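Local coordinates for protein globin (PDB 2W31) that probably senses oxygen or a related diatomic signal through a bis-histidyl heme, as the globin domain of a membrane-anchored globin-coupled sensor, at residues D68-V71 with S72-G76; L27-T30 with N31-R34; A18-L21 with G22-F25; A106-V109 with V110-T114. All coordinates share one frame; numbering follows the deposited sequence. Where two conformers were deposited one is given.

Contact 1: D68-V71 with S72-G76. With HEM (protoporphyrin IX containing Fe), chain C.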
loop_
_atom_site.group_PDB
_atom_site.type_symbol
_atom_site.label_atom_id
_atom_site.label_comp_id
_atom_site.label_asym_id
_atom_site.label_seq_id
_atom_site.Cartn_x
_atom_site.Cartn_y
_atom_site.Cartn_z
ATOM N N ASP A 68 -12.657 14.317 5.358
ATOM C CA ASP A 68 -13.668 13.530 6.085
ATOM C C ASP A 68 -13.389 12.035 5.945
ATOM O O ASP A 68 -13.492 11.293 6.924
ATOM C CB ASP A 68 -15.109 13.827 5.612
ATOM C CG ASP A 68 -15.625 15.219 5.995
ATOM O OD1 ASP A 68 -15.086 15.892 6.914
ATOM O OD2 ASP A 68 -16.620 15.620 5.334
ATOM N N TRP A 69 -13.012 11.601 4.731
ATOM C CA TRP A 69 -12.653 10.195 4.506
ATOM C C TRP A 69 -11.465 9.774 5.419
ATOM O O TRP A 69 -11.478 8.679 6.038
ATOM C CB TRP A 69 -12.310 9.934 3.017
ATOM C CG TRP A 69 -11.576 8.588 2.864
ATOM C CD1 TRP A 69 -12.128 7.343 2.783
ATOM C CD2 TRP A 69 -10.141 8.399 2.863
ATOM N NE1 TRP A 69 -11.109 6.366 2.743
ATOM C CE2 TRP A 69 -9.894 7.009 2.770
ATOM C CE3 TRP A 69 -9.042 9.291 2.915
ATOM C CZ2 TRP A 69 -8.583 6.487 2.723
ATOM C CZ3 TRP A 69 -7.753 8.777 2.864
ATOM C CH2 TRP A 69 -7.545 7.375 2.774
ATOM N N PHE A 70 -10.467 10.646 5.505
ATOM C CA PHE A 70 -9.304 10.376 6.358
ATOM C C PHE A 70 -9.713 10.123 7.828
ATOM O O PHE A 70 -9.308 9.146 8.471
ATOM C CB PHE A 70 -8.289 11.510 6.226
ATOM C CG PHE A 70 -7.135 11.427 7.191
ATOM C CD1 PHE A 70 -6.088 10.494 6.997
ATOM C CD2 PHE A 70 -7.070 12.283 8.298
ATOM C CE1 PHE A 70 -5.027 10.421 7.890
ATOM C CE2 PHE A 70 -5.979 12.236 9.166
ATOM C CZ PHE A 70 -4.961 11.288 8.978
ATOM N N VAL A 71 -10.545 11.010 8.351
ATOM C CA VAL A 71 -11.044 10.822 9.706
ATOM C C VAL A 71 -11.814 9.508 9.881
ATOM O O VAL A 71 -11.663 8.821 10.901
ATOM C CB VAL A 71 -11.909 12.026 10.099
ATOM C CG1 VAL A 71 -12.595 11.793 11.442
ATOM C CG2 VAL A 71 -11.009 13.261 10.171
ATOM N N SER A 72 -12.586 9.120 8.864
ATOM C CA SER A 72 -13.367 7.890 8.915
ATOM C C SER A 72 -12.518 6.622 9.057
ATOM O O SER A 72 -13.033 5.593 9.507
ATOM C CB SER A 72 -14.258 7.770 7.676
ATOM O OG SER A 72 -13.516 7.401 6.533
ATOM N N LEU A 73 -11.230 6.684 8.651
ATOM C CA LEU A 73 -10.346 5.523 8.826
ATOM C C LEU A 73 -10.265 5.116 10.298
ATOM O O LEU A 73 -10.025 3.936 10.605
ATOM C CB LEU A 73 -8.914 5.816 8.364
ATOM C CG LEU A 73 -8.727 6.086 6.884
ATOM C CD1 LEU A 73 -7.323 6.690 6.630
ATOM C CD2 LEU A 73 -8.883 4.780 6.096
ATOM N N PHE A 74 -10.451 6.108 11.187
ATOM C CA PHE A 74 -10.244 5.923 12.641
ATOM C C PHE A 74 -11.576 5.877 13.426
ATOM O O PHE A 74 -11.572 5.819 14.646
ATOM C CB PHE A 74 -9.340 7.049 13.190
ATOM C CG PHE A 74 -8.088 7.196 12.421
ATOM C CD1 PHE A 74 -6.974 6.445 12.771
ATOM C CD2 PHE A 74 -8.014 8.044 11.317
ATOM C CE1 PHE A 74 -5.778 6.539 12.023
ATOM C CE2 PHE A 74 -6.853 8.125 10.539
ATOM C CZ PHE A 74 -5.729 7.388 10.911
ATOM N N ALA A 75 -12.698 5.865 12.702
ATOM C CA ALA A 75 -14.010 6.062 13.335
ATOM C C ALA A 75 -14.649 4.795 13.889
ATOM O O ALA A 75 -15.685 4.866 14.589
ATOM C CB ALA A 75 -14.958 6.791 12.366
ATOM N N GLY A 76 -14.061 3.637 13.621
ATOM C CA GLY A 76 -14.600 2.387 14.192
ATOM C C GLY A 76 -15.682 1.846 13.221
ATOM O O GLY A 76 -15.899 2.404 12.139
HETATM C CHA HEM C . -14.708 11.957 -4.507
HETATM C CHB HEM C . -11.940 9.571 -1.366
HETATM C CHC HEM C . -8.239 10.003 -4.464
HETATM C CHD HEM C . -10.695 13.420 -6.838
HETATM C C1A HEM C . -14.296 11.263 -3.389
HETATM C C2A HEM C . -15.137 10.862 -2.275
HETATM C C3A HEM C . -14.369 10.219 -1.386
HETATM C C4A HEM C . -13.022 10.188 -1.946
HETATM C CMA HEM C . -14.771 9.596 -0.035
HETATM C CAA HEM C . -16.671 11.133 -2.163
HETATM C CBA HEM C . -17.292 10.079 -3.087
HETATM C CGA HEM C . -18.775 9.844 -2.878
HETATM O O1A HEM C . -19.180 9.273 -1.827
HETATM O O2A HEM C . -19.557 10.223 -3.796
HETATM C C1B HEM C . -10.730 9.356 -2.004
HETATM C C2B HEM C . -9.663 8.469 -1.566
HETATM C C3B HEM C . -8.638 8.581 -2.419
HETATM C C4B HEM C . -9.004 9.588 -3.406
HETATM C CMB HEM C . -9.805 7.564 -0.323
HETATM C CAB HEM C . -7.284 7.876 -2.392
HETATM C CBB HEM C . -6.607 7.685 -1.243
HETATM C C1C HEM C . -8.546 11.024 -5.329
HETATM C C2C HEM C . -7.648 11.648 -6.271
HETATM C C3C HEM C . -8.317 12.619 -6.900
HETATM C C4C HEM C . -9.674 12.619 -6.394
HETATM C CMC HEM C . -6.183 11.282 -6.495
HETATM C CAC HEM C . -7.749 13.543 -7.997
HETATM C CBC HEM C . -7.811 14.871 -7.955
HETATM C C1D HEM C . -12.018 13.246 -6.525
HETATM C C2D HEM C . -13.143 13.865 -7.241
HETATM C C3D HEM C . -14.399 13.411 -6.527
HETATM C C4D HEM C . -13.918 12.579 -5.429
HETATM C CMD HEM C . -13.051 14.755 -8.474
HETATM C CAD HEM C . -15.875 13.780 -6.840
HETATM C CBD HEM C . -16.431 12.995 -8.013
HETATM C CGD HEM C . -17.716 13.668 -8.452
HETATM O O1D HEM C . -17.698 14.864 -8.849
HETATM O O2D HEM C . -18.770 12.995 -8.410
HETATM N NA HEM C . -13.001 10.849 -3.164
HETATM N NB HEM C . -10.295 10.013 -3.123
HETATM N NC HEM C . -9.791 11.638 -5.413
HETATM N ND HEM C . -12.532 12.510 -5.483
HETATM FE FE HEM C . -11.387 11.258 -4.284
#
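Trp69 and Leu73 meet one turn apart toward the end of helix 62-72, the E helix of this globin domain, which also supplies the axial ligand His66. CD1 of Leu73 sits over the six-membered ring of Trp69, 4.3 Å from its centroid in a CH-pi contact, while CD2 of Leu73 touches CZ2 of Trp69 at 3.8 Å. The opposite face of the indole is taken by the heme methyl CMB, 3.1 Å above the plane and over its centre, a tight fit; a broad flat residue suits this slot between porphyrin rim and leucine. Phe74 turns its edge to the face of Phe70, a T-shaped pair with centroids 5.5 Å apart and planes at 71°. The ring of Phe70 swings away from the backbone N (chi1 173°), which brings its CD1 to 4.0 Å from CD1 of Leu73. Farther out, the indole NE1 is hydrogen-bonded to Asn142 OD1 and Asp68 OD1 to Gln64 NE2. Ser72 to Ala75 form a type I beta turn; Leu73 N donates to Phe70 O and weakly to Trp69 O, and Phe74 N donates to Val71 O over 3.0 Å.

Contact 2: L27-T30 with N31-R34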
loop_
_atom_site.group_PDB
_atom_site.type_symbol
_atom_site.label_atom_id
_atom_site.label_comp_id
_atom_site.label_asym_id
_atom_site.label_seq_id
_atom_site.Cartn_x
_atom_site.Cartn_y
_atom_site.Cartn_z
ATOM N N LEU A 27 -5.343 12.002 17.513
ATOM C CA LEU A 27 -4.257 12.482 16.668
ATOM C C LEU A 27 -4.650 12.739 15.234
ATOM O O LEU A 27 -4.231 13.726 14.613
ATOM C CB LEU A 27 -3.090 11.514 16.707
ATOM C CG LEU A 27 -2.159 11.716 17.895
ATOM C CD1 LEU A 27 -1.166 10.577 17.985
ATOM C CD2 LEU A 27 -1.444 13.109 17.837
ATOM N N ALA A 28 -5.467 11.841 14.688
ATOM C CA ALA A 28 -5.938 12.031 13.320
ATOM C C ALA A 28 -6.781 13.275 13.211
ATOM O O ALA A 28 -6.620 14.070 12.278
ATOM C CB ALA A 28 -6.697 10.804 12.830
ATOM N N GLU A 29 -7.662 13.471 14.198
ATOM C CA GLU A 29 -8.510 14.642 14.209
ATOM C C GLU A 29 -7.710 15.937 14.359
ATOM O O GLU A 29 -7.938 16.884 13.624
ATOM C CB GLU A 29 -9.560 14.496 15.308
ATOM C CG GLU A 29 -10.780 15.326 15.052
ATOM C CD GLU A 29 -10.615 16.752 15.524
ATOM O OE1 GLU A 29 -9.747 17.016 16.397
ATOM O OE2 GLU A 29 -11.356 17.613 15.023
ATOM N N THR A 30 -6.739 15.937 15.262
ATOM C CA THR A 30 -5.826 17.081 15.459
ATOM C C THR A 30 -5.104 17.475 14.162
ATOM O O THR A 30 -4.908 18.690 13.876
ATOM C CB THR A 30 -4.796 16.742 16.553
ATOM O OG1 THR A 30 -5.457 16.697 17.828
ATOM C CG2 THR A 30 -3.635 17.770 16.611
ATOM N N ASN A 31 -4.736 16.446 13.389
ATOM C CA ASN A 31 -3.937 16.591 12.167
ATOM C C ASN A 31 -4.716 16.627 10.848
ATOM O O ASN A 31 -4.115 16.650 9.767
ATOM C CB ASN A 31 -2.903 15.468 12.109
ATOM C CG ASN A 31 -1.771 15.688 13.076
ATOM O OD1 ASN A 31 -1.771 15.160 14.183
ATOM N ND2 ASN A 31 -0.803 16.498 12.667
ATOM N N LYS A 32 -6.050 16.642 10.925
ATOM C CA LYS A 32 -6.876 16.472 9.755
ATOM C C LYS A 32 -6.669 17.571 8.708
ATOM O O LYS A 32 -6.629 17.288 7.510
ATOM C CB LYS A 32 -8.365 16.320 10.156
ATOM C CG LYS A 32 -9.089 17.571 10.651
ATOM C CD LYS A 32 -10.500 17.152 11.116
ATOM C CE LYS A 32 -11.437 18.343 11.307
ATOM N NZ LYS A 32 -10.997 19.145 12.464
ATOM N N GLU A 33 -6.531 18.816 9.164
ATOM C CA GLU A 33 -6.320 19.931 8.220
ATOM C C GLU A 33 -4.930 19.897 7.554
ATOM O O GLU A 33 -4.800 20.230 6.358
ATOM C CB GLU A 33 -6.572 21.302 8.895
ATOM C CG GLU A 33 -8.015 21.499 9.342
ATOM C CD GLU A 33 -8.265 21.043 10.777
ATOM O OE1 GLU A 33 -7.338 20.519 11.444
ATOM O OE2 GLU A 33 -9.405 21.230 11.255
ATOM N N ARG A 34 -3.906 19.534 8.333
ATOM C CA ARG A 34 -2.542 19.359 7.827
ATOM C C ARG A 34 -2.544 18.289 6.723
ATOM O O ARG A 34 -1.987 18.511 5.621
ATOM C CB ARG A 34 -1.607 18.918 8.952
ATOM C CG ARG A 34 -0.667 19.981 9.487
ATOM C CD ARG A 34 0.417 19.394 10.392
ATOM N NE ARG A 34 1.430 18.706 9.602
ATOM C CZ ARG A 34 1.785 17.424 9.727
ATOM N NH1 ARG A 34 1.253 16.631 10.652
ATOM N NH2 ARG A 34 2.711 16.933 8.921
HETATM O O HOH W 1 -8.227 19.570 13.948
HETATM O O HOH W 2 -4.206 19.914 11.387
#
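Glu29 and Lys32 run side by side, pointing the same way, and end in a salt bridge of 3.0 Å between OE2 of Glu29 and NZ of Lys32. The ammonium also holds OE2 of Glu33 at 2.9 Å, making a salt-bridge network in which one lysine sits between two acids whose mutual repulsion it probably offsets. Both carboxylates are met from above their planes. Lysine suits this place because a long aliphatic chain carries the ammonium far enough to lie between the two carboxylates, bending at its end (chi4 -69°). Its first torsion, 73°, tucks CG between the backbone N and the carbonyl carbon, which aims the chain back over the preceding turn. In the second shell, water 1 lies 2.7 Å from Glu29 O and 2.8 Å from Glu33 OE1, while water 2 accepts from Arg34 N and donates to Thr30 O at 2.9 Å. There Asn31 leaves helical geometry, with its N hydrogen-bonded to Leu27 O at 3.0 Å. The segments form the surface joint between helices 25-30 and 32-44 of this globin domain, packing through Leu27 and Asn31 on helix 100-121 and through Ala28 and Lys32 on helix 62-72.

Contact 3: A18-L21 with G22-F25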
loop_
_atom_site.group_PDB
_atom_site.type_symbol
_atom_site.label_atom_id
_atom_site.label_comp_id
_atom_site.label_asym_id
_atom_site.label_seq_id
_atom_site.Cartn_x
_atom_site.Cartn_y
_atom_site.Cartn_z
ATOM N N ALA A 18 -8.929 -2.660 15.410
ATOM C CA ALA A 18 -9.982 -1.610 15.459
ATOM C C ALA A 18 -9.806 -0.734 16.691
ATOM O O ALA A 18 -9.937 0.493 16.601
ATOM C CB ALA A 18 -11.396 -2.221 15.422
ATOM N N GLU A 19 -9.503 -1.360 17.841
ATOM C CA GLU A 19 -9.251 -0.589 19.081
ATOM C C GLU A 19 -8.048 0.350 18.942
ATOM O O GLU A 19 -8.084 1.515 19.373
ATOM C CB GLU A 19 -9.095 -1.550 20.264
ATOM C CG GLU A 19 -10.435 -2.191 20.666
ATOM C CD GLU A 19 -10.311 -3.486 21.477
ATOM O OE1 GLU A 19 -9.248 -3.729 22.093
ATOM O OE2 GLU A 19 -11.298 -4.277 21.479
ATOM N N LEU A 20 -7.004 -0.117 18.255
ATOM C CA LEU A 20 -5.840 0.734 18.092
ATOM C C LEU A 20 -6.137 1.907 17.171
ATOM O O LEU A 20 -5.698 3.053 17.439
ATOM C CB LEU A 20 -4.652 -0.077 17.577
ATOM C CG LEU A 20 -4.061 -1.066 18.572
ATOM C CD1 LEU A 20 -3.230 -2.146 17.829
ATOM C CD2 LEU A 20 -3.261 -0.271 19.620
ATOM N N LEU A 21 -6.882 1.649 16.078
ATOM C CA LEU A 21 -7.288 2.769 15.217
ATOM C C LEU A 21 -8.136 3.781 16.020
ATOM O O LEU A 21 -7.954 5.000 15.878
ATOM C CB LEU A 21 -8.077 2.272 14.017
ATOM C CG LEU A 21 -7.261 1.415 13.038
ATOM C CD1 LEU A 21 -8.209 0.896 11.976
ATOM C CD2 LEU A 21 -6.133 2.244 12.399
ATOM N N GLY A 22 -9.065 3.284 16.858
ATOM C CA GLY A 22 -9.838 4.213 17.706
ATOM C C GLY A 22 -8.934 5.045 18.609
ATOM O O GLY A 22 -9.221 6.245 18.835
ATOM N N SER A 23 -7.879 4.427 19.157
ATOM C CA SER A 23 -6.943 5.126 20.038
ATOM C C SER A 23 -6.189 6.231 19.300
ATOM O O SER A 23 -5.699 7.176 19.935
ATOM C CB SER A 23 -5.968 4.142 20.709
ATOM O OG SER A 23 -4.908 3.826 19.833
ATOM N N LEU A 24 -6.074 6.110 17.974
ATOM C CA LEU A 24 -5.446 7.159 17.151
ATOM C C LEU A 24 -6.397 8.267 16.700
ATOM O O LEU A 24 -5.963 9.264 16.100
ATOM C CB LEU A 24 -4.763 6.517 15.914
ATOM C CG LEU A 24 -3.592 5.613 16.222
ATOM C CD1 LEU A 24 -3.316 4.749 14.976
ATOM C CD2 LEU A 24 -2.324 6.416 16.581
ATOM N N PHE A 25 -7.688 8.151 17.036
ATOM C CA PHE A 25 -8.655 9.124 16.551
ATOM C C PHE A 25 -8.265 10.590 16.943
ATOM O O PHE A 25 -8.264 11.499 16.082
ATOM C CB PHE A 25 -10.116 8.777 16.967
ATOM C CG PHE A 25 -11.107 9.677 16.322
ATOM C CD1 PHE A 25 -11.791 9.263 15.180
ATOM C CD2 PHE A 25 -11.326 10.980 16.826
ATOM C CE1 PHE A 25 -12.667 10.131 14.514
ATOM C CE2 PHE A 25 -12.204 11.837 16.178
ATOM C CZ PHE A 25 -12.879 11.413 15.017
#
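Ser23 bends its hydroxyl back onto the carbonyl of Leu20, and OG donates to Leu20 O over 2.6 Å. The oxygen stands between the backbone N and the carbonyl carbon (chi1 82°), the rotation that lays a short polar side chain against the preceding turn; the donor is tilted only 16° from the carbonyl plane. Serine suits such an exposed site, since its hydroxyl can be satisfied by the helix itself. Backbone bonds follow the helix: Gly22 N to Ala18 O and Ser23 N to Glu19 O, both 2.9 Å. The next amide is shared, with Leu24 N making weak bonds to Leu20 O at 3.1 Å and to Leu21 O at 3.0 Å. Within this globin domain the turn lies on helix 15-23, just before the chain continues into helix 25-30, and Phe25 N donates to Gly22 O at 3.0 Å. Apolar contact between the segments is slight, and the leucine side chains find their apolar partners outside them. CB of Leu24 rests 3.5 Å from Leu21 O, but its side chain packs on Phe74, Phe122 and Val135. Leu21 is buried against Phe13, Tyr78 and Ile138, and Leu20 leans on Gln130 and Arg131 of helix 125-151.

Contact 4: A106-V109 with V110-T114. With HEM (protoporphyrin IX containing Fe), chain C.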
loop_
_atom_site.group_PDB
_atom_site.type_symbol
_atom_site.label_atom_id
_atom_site.label_comp_id
_atom_site.label_asym_id
_atom_site.label_seq_id
_atom_site.Cartn_x
_atom_site.Cartn_y
_atom_site.Cartn_z
ATOM N N ALA A 106 -2.272 8.635 -4.502
ATOM C CA ALA A 106 -2.836 9.384 -3.385
ATOM C C ALA A 106 -2.705 8.608 -2.079
ATOM O O ALA A 106 -2.505 9.194 -1.015
ATOM C CB ALA A 106 -4.293 9.725 -3.658
ATOM N N MET A 107 -2.818 7.287 -2.167
ATOM C CA MET A 107 -2.819 6.437 -0.982
ATOM C C MET A 107 -1.426 6.340 -0.371
ATOM O O MET A 107 -1.279 6.155 0.837
ATOM C CB MET A 107 -3.343 5.041 -1.325
ATOM C CG MET A 107 -3.632 4.171 -0.112
ATOM S SD MET A 107 -4.878 4.887 0.976
ATOM C CE MET A 107 -6.383 4.363 0.159
ATOM N N ASN A 108 -0.406 6.465 -1.214
ATOM C CA ASN A 108 0.984 6.604 -0.734
ATOM C C ASN A 108 1.164 7.909 0.079
ATOM O O ASN A 108 1.834 7.900 1.143
ATOM C CB ASN A 108 1.990 6.542 -1.899
ATOM C CG ASN A 108 3.431 6.514 -1.397
ATOM O OD1 ASN A 108 4.084 7.559 -1.336
ATOM N ND2 ASN A 108 3.887 5.350 -0.925
ATOM N N VAL A 109 0.557 9.007 -0.410
ATOM C CA VAL A 109 0.634 10.267 0.321
ATOM C C VAL A 109 0.045 10.111 1.750
ATOM O O VAL A 109 0.632 10.543 2.744
ATOM C CB VAL A 109 -0.100 11.402 -0.431
ATOM C CG1 VAL A 109 -0.041 12.728 0.401
ATOM C CG2 VAL A 109 0.501 11.583 -1.817
ATOM N N VAL A 110 -1.146 9.520 1.834
ATOM C CA VAL A 110 -1.797 9.321 3.137
ATOM C C VAL A 110 -0.954 8.395 4.030
ATOM O O VAL A 110 -0.801 8.613 5.247
ATOM C CB VAL A 110 -3.220 8.766 2.927
ATOM C CG1 VAL A 110 -3.925 8.475 4.235
ATOM C CG2 VAL A 110 -4.040 9.738 2.068
ATOM N N ARG A 111 -0.416 7.348 3.420
ATOM C CA ARG A 111 0.350 6.370 4.183
ATOM C C ARG A 111 1.603 7.036 4.808
ATOM O O ARG A 111 1.889 6.859 5.983
ATOM C CB ARG A 111 0.757 5.267 3.212
ATOM C CG ARG A 111 1.321 4.103 3.832
ATOM C CD ARG A 111 1.941 3.209 2.707
ATOM N NE ARG A 111 1.046 2.824 1.604
ATOM C CZ ARG A 111 0.077 1.896 1.717
ATOM N NH1 ARG A 111 -0.180 1.338 2.880
ATOM N NH2 ARG A 111 -0.688 1.543 0.694
ATOM N N GLN A 112 2.337 7.846 4.033
ATOM C CA GLN A 112 3.589 8.430 4.545
ATOM C C GLN A 112 3.221 9.412 5.653
ATOM O O GLN A 112 3.901 9.476 6.683
ATOM C CB GLN A 112 4.331 9.156 3.416
ATOM C CG GLN A 112 4.592 8.275 2.170
ATOM C CD GLN A 112 5.833 7.389 2.263
ATOM O OE1 GLN A 112 6.275 7.020 3.367
ATOM N NE2 GLN A 112 6.394 7.021 1.090
ATOM N N PHE A 113 2.135 10.169 5.449
ATOM C CA PHE A 113 1.738 11.189 6.423
ATOM C C PHE A 113 1.370 10.526 7.754
ATOM O O PHE A 113 1.793 10.985 8.852
ATOM C CB PHE A 113 0.523 11.943 5.879
ATOM C CG PHE A 113 0.016 13.062 6.798
ATOM C CD1 PHE A 113 0.501 14.378 6.693
ATOM C CD2 PHE A 113 -0.948 12.779 7.770
ATOM C CE1 PHE A 113 0.041 15.383 7.555
ATOM C CE2 PHE A 113 -1.439 13.802 8.627
ATOM C CZ PHE A 113 -0.925 15.078 8.524
ATOM N N THR A 114 0.559 9.462 7.681
ATOM C CA THR A 114 0.063 8.810 8.898
ATOM C C THR A 114 1.162 8.068 9.637
ATOM O O THR A 114 1.225 8.121 10.882
ATOM C CB THR A 114 -1.092 7.883 8.541
ATOM O OG1 THR A 114 -2.059 8.640 7.808
ATOM C CG2 THR A 114 -1.777 7.356 9.806
HETATM C CHA HEM C . -14.708 11.957 -4.507
HETATM C CHB HEM C . -11.940 9.571 -1.366
HETATM C CHC HEM C . -8.239 10.003 -4.464
HETATM C CHD HEM C . -10.695 13.420 -6.838
HETATM C C1A HEM C . -14.296 11.263 -3.389
HETATM C C2A HEM C . -15.137 10.862 -2.275
HETATM C C3A HEM C . -14.369 10.219 -1.386
HETATM C C4A HEM C . -13.022 10.188 -1.946
HETATM C CMA HEM C . -14.771 9.596 -0.035
HETATM C CAA HEM C . -16.671 11.133 -2.163
HETATM C CBA HEM C . -17.292 10.079 -3.087
HETATM C CGA HEM C . -18.775 9.844 -2.878
HETATM O O1A HEM C . -19.180 9.273 -1.827
HETATM O O2A HEM C . -19.557 10.223 -3.796
HETATM C C1B HEM C . -10.730 9.356 -2.004
HETATM C C2B HEM C . -9.663 8.469 -1.566
HETATM C C3B HEM C . -8.638 8.581 -2.419
HETATM C C4B HEM C . -9.004 9.588 -3.406
HETATM C CMB HEM C . -9.805 7.564 -0.323
HETATM C CAB HEM C . -7.284 7.876 -2.392
HETATM C CBB HEM C . -6.607 7.685 -1.243
HETATM C C1C HEM C . -8.546 11.024 -5.329
HETATM C C2C HEM C . -7.648 11.648 -6.271
HETATM C C3C HEM C . -8.317 12.619 -6.900
HETATM C C4C HEM C . -9.674 12.619 -6.394
HETATM C CMC HEM C . -6.183 11.282 -6.495
HETATM C CAC HEM C . -7.749 13.543 -7.997
HETATM C CBC HEM C . -7.811 14.871 -7.955
HETATM C C1D HEM C . -12.018 13.246 -6.525
HETATM C C2D HEM C . -13.143 13.865 -7.241
HETATM C C3D HEM C . -14.399 13.411 -6.527
HETATM C C4D HEM C . -13.918 12.579 -5.429
HETATM C CMD HEM C . -13.051 14.755 -8.474
HETATM C CAD HEM C . -15.875 13.780 -6.840
HETATM C CBD HEM C . -16.431 12.995 -8.013
HETATM C CGD HEM C . -17.716 13.668 -8.452
HETATM O O1D HEM C . -17.698 14.864 -8.849
HETATM O O2D HEM C . -18.770 12.995 -8.410
HETATM N NA HEM C . -13.001 10.849 -3.164
HETATM N NB HEM C . -10.295 10.013 -3.123
HETATM N NC HEM C . -9.791 11.638 -5.413
HETATM N ND HEM C . -12.532 12.510 -5.483
HETATM FE FE HEM C . -11.387 11.258 -4.284
#
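Asn108 extends its amide anti to the backbone N (chi1 -173°), while Gln112, one turn on, folds at its second torsion (chi2 -83°) and comes back over it. Their amide planes stand 90° apart, and NE2 of Gln112 donates a weak bond of 3.4 Å to OD1 of Asn108. Both lie on helix 100-121, the G helix of the globin fold, whose outward side here faces the second subunit. The stronger partners of these amides are there: Asn108 ND2 binds Asp140 of the second subunit, and Gln112 binds Arg132 and Glu133 of that chain. Arg111, bent at chi3, joins the same seam through salt bridges to Glu136 and Asp140 of its own chain and to Asp140 of the second subunit; a long cation with several N-H groups suits a buried place between carboxylates of two chains. Met107 crosses the Arg111 side chain at about a right angle, with CG 4.0 Å from Arg111 NH2.

On the heme side the residues turn apolar. Met107, bent at chi2 and chi3, brings CE to 3.6 Å from the vinyl carbon CBB of the heme, and small Ala106 lets CB come within 3.7 Å of CAB. Regular helical bonds run beneath, such as Gln112 N to Asn108 O at 2.9 Å. Val110 O accepts two bonds of 2.9 Å, from Thr114 N and Thr114 OG1, which arrive from opposite faces of its carbonyl plane.

Overall arrangement
Contact 4 is buried, contacts 1 and 3 are partly buried, and contact 2 lies at the surface; contacts 1 and 4 both touch the heme. Phe70 and Trp69 of contact 1 pack on Val110, Met107 and Thr114 of contact 4, joining helix 62-72 to helix 100-121. Contact 2 closes over contact 1 with Ala28 against Phe74 and Phe70, and meets contact 4 where the backbone of Asn31 lies by Phe113. Contact 3 reaches contact 1 through Phe25 and Leu21 but does not touch contact 4. The chemistry follows place: rings and methyls at the heme, charged and amide groups where contact 4 meets the second subunit, water-linked salt bridges at the surface joint, and mainly backbone bonding in contact 3.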